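Local coordinates for protein putative hydrogenase (Pyrococcus furiosus, PDB 3LYU) that probably acts as an oxidoreductase that binds FAD and one [2Fe-2S] cluster, and is seen here as one alpha/beta domain of the longer protein, at residues R70-P75 against K96-E101; N87-S92 against Q120-E125. All blocks are in the same frame, centred on the assembly; numbering follows the deposited sequence.

Interactions 1 and 2 share helix 84-104. Interaction 1 uses residues 96-101, which face strand 70-76 at one margin of the parallel sheet. Interaction 2 uses residues 87-92, which face helix 117-130. The centres of the two contacts lie about 12 Å apart. They meet where K96, from the helix segment of interaction 1, reaches Q122 of interaction 2. K96 CD packs 3.2 Å from Q122 OE1, and K96 NZ gives that same oxygen a weak hydrogen bond. Helix 84-104 thus faces an edge strand and a second helix. Neither contact includes a cofactor; both are packing within the domain.

Interaction 1: R70-P75 against K96-E101; sequences RHIVEP and KEKVRE
K98 of helix 84-104 reaches down to strand 70-76 and meets two of its side chains, I72 and E74. It crosses both at about a right angle. The tight part begins carbon on carbon. E74 CG lies 3.7 Å from K98 CG, and K98 CE sits 4.0 Å from I72 CG2. The I72 CG2 methyl is turned to the helix because CG2 stands anti to the backbone N. The lysine chain bends at chi2 (-46°) and again at chi4, which brings its ammonium round to E74. There K98 NZ donates a hydrogen bond to E74 OE2 at 3.0 Å, part of a salt bridge. The ammonium comes from above the carboxylate plane, 67° out of it.

The side toward solvent is looser. E101, one helical turn on and exposed, adds a long ion pair, with E101 OE1 3.7 Å from K98 NZ. E74 has a second cation on its other oxygen, since R94 forms a salt bridge with OE1. Cutting K98 back to an alanine is likely to leave E74 OE2 without this cation and to take away the chain that lies against the I72 CG2 methyl.

Strand 70-76 is the outermost strand on its side of a Rossmann-like parallel sheet, and helix 84-104 belongs to the beta-alpha-beta crossover from it to strand 110-114. V99, on the same helix, packs on V126 of helix 117-130. At the sheet margin, the K98 ammonium lies between two carboxylates, bonded closely to E74 and paired at long range with E101, while its alkyl chain supplies the apolar contact.

Interaction 2: N87-S92 against Q120-E125; sequences NMKNVS and QKQVFE
Q122 lays the nitrogen of its amide beside S92 on the facing helix, with NE2 3.8 Å from S92 CB. K89 approaches the same nitrogen, crossing the glutamine at about a right angle. The K89 side chain sets out away from helix 117-130, but CG stands anti to the backbone N (chi1 -171°) and bends at chi2 and chi3 carry the ammonium back. K89 NZ ends 3.6 Å from Q122 NE2. Both are donor nitrogens, so this is a neighbouring position and not a bond. Q122 itself is extended beyond CG and so spans the gap between the helices.

Helices 84-104 and 117-130 are the two that follow the third and fourth strands of the Rossmann-like fold, and both pack on its sheet. V91 rests on V52 and F54, while V123 rests on M113. S92 is buried between the helices. Its hydroxyl sits 3.9 Å from Q122 NE2 but has its strongest partner in D119, near the start of helix 117-130. On another side of that helix, Q120, K121 and F124 pack on P8 of a second subunit, and K121 forms a salt bridge with E16 of a third.

Interaction 1: R70-P75 against K96-E101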
loop_
_atom_site.group_PDB
_atom_site.type_symbol
_atom_site.label_atom_id
_atom_site.label_comp_id
_atom_site.label_asym_id
_atom_site.label_seq_id
_atom_site.Cartn_x
_atom_site.Cartn_y
_atom_site.Cartn_z
ATOM N N ARG B 70 9.311 25.320 -17.925
ATOM C CA ARG B 70 10.750 25.539 -17.786
ATOM C C ARG B 70 11.543 24.311 -17.325
ATOM O O ARG B 70 11.188 23.657 -16.342
ATOM C CB ARG B 70 11.001 26.673 -16.800
ATOM C CG ARG B 70 12.448 27.052 -16.677
ATOM C CD ARG B 70 12.785 27.328 -15.239
ATOM N NE ARG B 70 11.981 28.319 -14.628
ATOM C CZ ARG B 70 11.233 28.385 -13.533
ATOM N NH1 ARG B 70 10.681 29.569 -13.390
ATOM N NH2 ARG B 70 10.990 27.435 -12.637
ATOM N N HIS B 71 12.623 24.011 -18.032
ATOM C CA HIS B 71 13.469 22.888 -17.668
ATOM C C HIS B 71 14.860 23.355 -17.262
ATOM O O HIS B 71 15.542 24.016 -18.035
ATOM C CB HIS B 71 13.596 21.901 -18.828
ATOM C CG HIS B 71 14.603 20.821 -18.576
ATOM N ND1 HIS B 71 14.540 19.986 -17.480
ATOM C CD2 HIS B 71 15.726 20.475 -19.248
ATOM C CE1 HIS B 71 15.582 19.174 -17.486
ATOM N NE2 HIS B 71 16.318 19.450 -18.549
ATOM N N ILE B 72 15.285 22.995 -16.055
ATOM C CA ILE B 72 16.604 23.387 -15.550
ATOM C C ILE B 72 17.581 22.220 -15.480
ATOM O O ILE B 72 17.232 21.137 -15.007
ATOM C CB ILE B 72 16.511 23.999 -14.121
ATOM C CG1 ILE B 72 15.475 25.129 -14.090
ATOM C CG2 ILE B 72 17.888 24.487 -13.675
ATOM C CD1 ILE B 72 15.672 26.190 -15.166
ATOM N N VAL B 73 18.808 22.444 -15.943
ATOM C CA VAL B 73 19.825 21.400 -15.898
ATOM C C VAL B 73 21.034 21.941 -15.144
ATOM O O VAL B 73 21.537 23.018 -15.456
ATOM C CB VAL B 73 20.274 20.946 -17.335
ATOM C CG1 VAL B 73 21.221 19.746 -17.235
ATOM C CG2 VAL B 73 19.070 20.576 -18.183
ATOM N N GLU B 74 21.482 21.197 -14.139
ATOM C CA GLU B 74 22.641 21.580 -13.341
ATOM C C GLU B 74 23.704 20.492 -13.481
ATOM O O GLU B 74 23.726 19.545 -12.693
ATOM C CB GLU B 74 22.249 21.724 -11.870
ATOM C CG GLU B 74 21.414 22.937 -11.575
ATOM C CD GLU B 74 22.132 24.229 -11.929
ATOM O OE1 GLU B 74 23.318 24.374 -11.552
ATOM O OE2 GLU B 74 21.511 25.104 -12.572
ATOM N N PRO B 75 24.599 20.610 -14.488
ATOM C CA PRO B 75 25.663 19.623 -14.727
ATOM C C PRO B 75 26.858 19.791 -13.795
ATOM O O PRO B 75 27.581 20.781 -13.861
ATOM C CB PRO B 75 26.032 19.864 -16.185
ATOM C CG PRO B 75 25.926 21.343 -16.282
ATOM C CD PRO B 75 24.632 21.663 -15.523
ATOM N N LYS B 96 20.692 20.640 -3.144
ATOM C CA LYS B 96 20.087 21.366 -2.032
ATOM C C LYS B 96 20.087 22.845 -2.373
ATOM O O LYS B 96 19.081 23.535 -2.202
ATOM C CB LYS B 96 20.893 21.167 -0.754
ATOM C CG LYS B 96 21.355 19.748 -0.547
ATOM C CD LYS B 96 22.249 19.626 0.677
ATOM C CE LYS B 96 21.441 19.716 1.956
ATOM N NZ LYS B 96 22.315 19.465 3.132
ATOM N N GLU B 97 21.231 23.317 -2.864
ATOM C CA GLU B 97 21.410 24.719 -3.227
ATOM C C GLU B 97 20.401 25.235 -4.250
ATOM O O GLU B 97 19.802 26.288 -4.043
ATOM C CB GLU B 97 22.837 24.950 -3.752
ATOM C CG GLU B 97 23.941 24.508 -2.784
ATOM C CD GLU B 97 25.344 24.781 -3.302
ATOM O OE1 GLU B 97 25.642 24.404 -4.456
ATOM O OE2 GLU B 97 26.152 25.363 -2.549
ATOM N N LYS B 98 20.209 24.501 -5.345
ATOM C CA LYS B 98 19.274 24.925 -6.390
ATOM C C LYS B 98 17.820 24.916 -5.935
ATOM O O LYS B 98 17.042 25.794 -6.311
ATOM C CB LYS B 98 19.420 24.048 -7.638
ATOM C CG LYS B 98 19.640 24.844 -8.936
ATOM C CD LYS B 98 18.675 26.023 -9.066
ATOM C CE LYS B 98 18.738 26.668 -10.438
ATOM N NZ LYS B 98 20.116 27.092 -10.800
ATOM N N VAL B 99 17.454 23.918 -5.134
ATOM C CA VAL B 99 16.093 23.803 -4.612
ATOM C C VAL B 99 15.842 24.930 -3.610
ATOM O O VAL B 99 14.846 25.646 -3.693
ATOM C CB VAL B 99 15.891 22.434 -3.923
ATOM C CG1 VAL B 99 14.532 22.375 -3.236
ATOM C CG2 VAL B 99 16.010 21.325 -4.959
ATOM N N ARG B 100 16.759 25.068 -2.658
ATOM C CA ARG B 100 16.688 26.117 -1.657
ATOM C C ARG B 100 16.496 27.441 -2.393
ATOM O O ARG B 100 15.693 28.279 -2.003
ATOM C CB ARG B 100 17.999 26.155 -0.875
ATOM C CG ARG B 100 18.178 27.377 0.009
ATOM C CD ARG B 100 17.348 27.250 1.263
ATOM N NE ARG B 100 17.862 26.207 2.144
ATOM C CZ ARG B 100 17.241 25.791 3.243
ATOM N NH1 ARG B 100 16.077 26.324 3.601
ATOM N NH2 ARG B 100 17.793 24.848 3.992
ATOM N N GLU B 101 17.250 27.608 -3.469
ATOM C CA GLU B 101 17.208 28.809 -4.286
ATOM C C GLU B 101 15.890 29.009 -5.040
ATOM O O GLU B 101 15.451 30.140 -5.246
ATOM C CB GLU B 101 18.372 28.773 -5.276
ATOM C CG GLU B 101 18.201 29.672 -6.487
ATOM C CD GLU B 101 19.311 29.480 -7.508
ATOM O OE1 GLU B 101 19.157 29.943 -8.661
ATOM O OE2 GLU B 101 20.343 28.870 -7.153
#

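Interaction 2: N87-S92 against Q120-E125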
loop_
_atom_site.group_PDB
_atom_site.type_symbol
_atom_site.label_atom_id
_atom_site.label_comp_id
_atom_site.label_asym_id
_atom_site.label_seq_id
_atom_site.Cartn_x
_atom_site.Cartn_y
_atom_site.Cartn_z
ATOM N N ASN B 87 32.245 12.373 -5.351
ATOM C CA ASN B 87 31.611 13.086 -6.467
ATOM C C ASN B 87 30.104 13.263 -6.313
ATOM O O ASN B 87 29.553 14.286 -6.717
ATOM C CB ASN B 87 31.891 12.369 -7.794
ATOM C CG ASN B 87 33.360 12.388 -8.169
ATOM O OD1 ASN B 87 34.083 11.422 -7.941
ATOM N ND2 ASN B 87 33.813 13.501 -8.737
HETATM N N MSE B 88 29.440 12.264 -5.745
HETATM C CA MSE B 88 28.005 12.338 -5.550
HETATM C C MSE B 88 27.706 13.420 -4.539
HETATM O O MSE B 88 26.658 14.062 -4.591
HETATM C CB MSE B 88 27.480 11.009 -5.038
HETATM C CG MSE B 88 27.701 9.856 -5.999
HETATM SE SE MSE B 88 26.815 8.250 -5.408
HETATM C CE MSE B 88 24.986 8.798 -5.584
ATOM N N LYS B 89 28.644 13.610 -3.615
ATOM C CA LYS B 89 28.522 14.613 -2.567
ATOM C C LYS B 89 28.345 15.991 -3.204
ATOM O O LYS B 89 27.644 16.851 -2.669
ATOM C CB LYS B 89 29.771 14.575 -1.689
ATOM C CG LYS B 89 29.714 15.409 -0.422
ATOM C CD LYS B 89 28.773 14.829 0.617
ATOM C CE LYS B 89 27.315 15.125 0.284
ATOM N NZ LYS B 89 26.373 14.567 1.303
ATOM N N ASN B 90 28.972 16.181 -4.364
ATOM C CA ASN B 90 28.879 17.439 -5.089
ATOM C C ASN B 90 27.506 17.605 -5.707
ATOM O O ASN B 90 26.964 18.708 -5.740
ATOM C CB ASN B 90 29.935 17.515 -6.193
ATOM C CG ASN B 90 31.360 17.493 -5.655
ATOM O OD1 ASN B 90 31.666 18.116 -4.636
ATOM N ND2 ASN B 90 32.242 16.789 -6.353
ATOM N N VAL B 91 26.951 16.509 -6.212
ATOM C CA VAL B 91 25.623 16.545 -6.816
ATOM C C VAL B 91 24.590 16.773 -5.721
ATOM O O VAL B 91 23.607 17.484 -5.921
ATOM C CB VAL B 91 25.281 15.232 -7.545
ATOM C CG1 VAL B 91 23.901 15.333 -8.144
ATOM C CG2 VAL B 91 26.294 14.958 -8.640
ATOM N N SER B 92 24.814 16.157 -4.566
ATOM C CA SER B 92 23.918 16.327 -3.433
ATOM C C SER B 92 23.905 17.801 -3.011
ATOM O O SER B 92 22.859 18.359 -2.697
ATOM C CB SER B 92 24.379 15.464 -2.260
ATOM O OG SER B 92 24.262 14.084 -2.540
ATOM N N GLN B 120 16.715 12.240 -1.730
ATOM C CA GLN B 120 15.302 12.504 -1.494
ATOM C C GLN B 120 15.139 12.997 -0.071
ATOM O O GLN B 120 14.275 13.811 0.220
ATOM C CB GLN B 120 14.476 11.241 -1.713
ATOM C CG GLN B 120 14.526 10.746 -3.128
ATOM C CD GLN B 120 13.442 9.761 -3.411
ATOM O OE1 GLN B 120 13.426 8.664 -2.862
ATOM N NE2 GLN B 120 12.513 10.147 -4.265
ATOM N N LYS B 121 15.981 12.494 0.816
ATOM C CA LYS B 121 15.951 12.909 2.198
ATOM C C LYS B 121 16.441 14.348 2.310
ATOM O O LYS B 121 15.756 15.200 2.875
ATOM C CB LYS B 121 16.850 12.010 3.038
ATOM C CG LYS B 121 16.350 10.598 3.209
ATOM C CD LYS B 121 17.250 9.879 4.194
ATOM C CE LYS B 121 16.706 8.518 4.553
ATOM N NZ LYS B 121 17.585 7.856 5.563
ATOM N N GLN B 122 17.629 14.612 1.767
ATOM C CA GLN B 122 18.222 15.952 1.822
ATOM C C GLN B 122 17.348 17.019 1.163
ATOM O O GLN B 122 17.318 18.175 1.592
ATOM C CB GLN B 122 19.611 15.946 1.172
ATOM C CG GLN B 122 20.660 15.151 1.953
ATOM C CD GLN B 122 22.083 15.401 1.456
ATOM O OE1 GLN B 122 22.567 16.541 1.471
ATOM N NE2 GLN B 122 22.761 14.332 1.015
ATOM N N VAL B 123 16.645 16.623 0.112
ATOM C CA VAL B 123 15.763 17.530 -0.602
ATOM C C VAL B 123 14.472 17.711 0.182
ATOM O O VAL B 123 13.838 18.757 0.097
ATOM C CB VAL B 123 15.434 16.995 -2.019
ATOM C CG1 VAL B 123 14.279 17.779 -2.639
ATOM C CG2 VAL B 123 16.679 17.088 -2.902
ATOM N N PHE B 124 14.086 16.694 0.945
ATOM C CA PHE B 124 12.871 16.767 1.744
ATOM C C PHE B 124 13.053 17.762 2.892
ATOM O O PHE B 124 12.114 18.447 3.301
ATOM C CB PHE B 124 12.516 15.376 2.274
ATOM C CG PHE B 124 11.483 15.386 3.366
ATOM C CD1 PHE B 124 11.862 15.461 4.709
ATOM C CD2 PHE B 124 10.134 15.343 3.057
ATOM C CE1 PHE B 124 10.907 15.495 5.725
ATOM C CE2 PHE B 124 9.172 15.376 4.069
ATOM C CZ PHE B 124 9.562 15.454 5.406
ATOM N N GLU B 125 14.277 17.842 3.399
ATOM C CA GLU B 125 14.593 18.754 4.490
ATOM C C GLU B 125 14.406 20.207 4.037
ATOM O O GLU B 125 13.905 21.052 4.783
ATOM C CB GLU B 125 16.039 18.549 4.951
ATOM C CG GLU B 125 16.435 17.092 5.202
ATOM C CD GLU B 125 15.473 16.346 6.127
ATOM O OE1 GLU B 125 15.082 16.916 7.173
ATOM O OE2 GLU B 125 15.121 15.181 5.808
#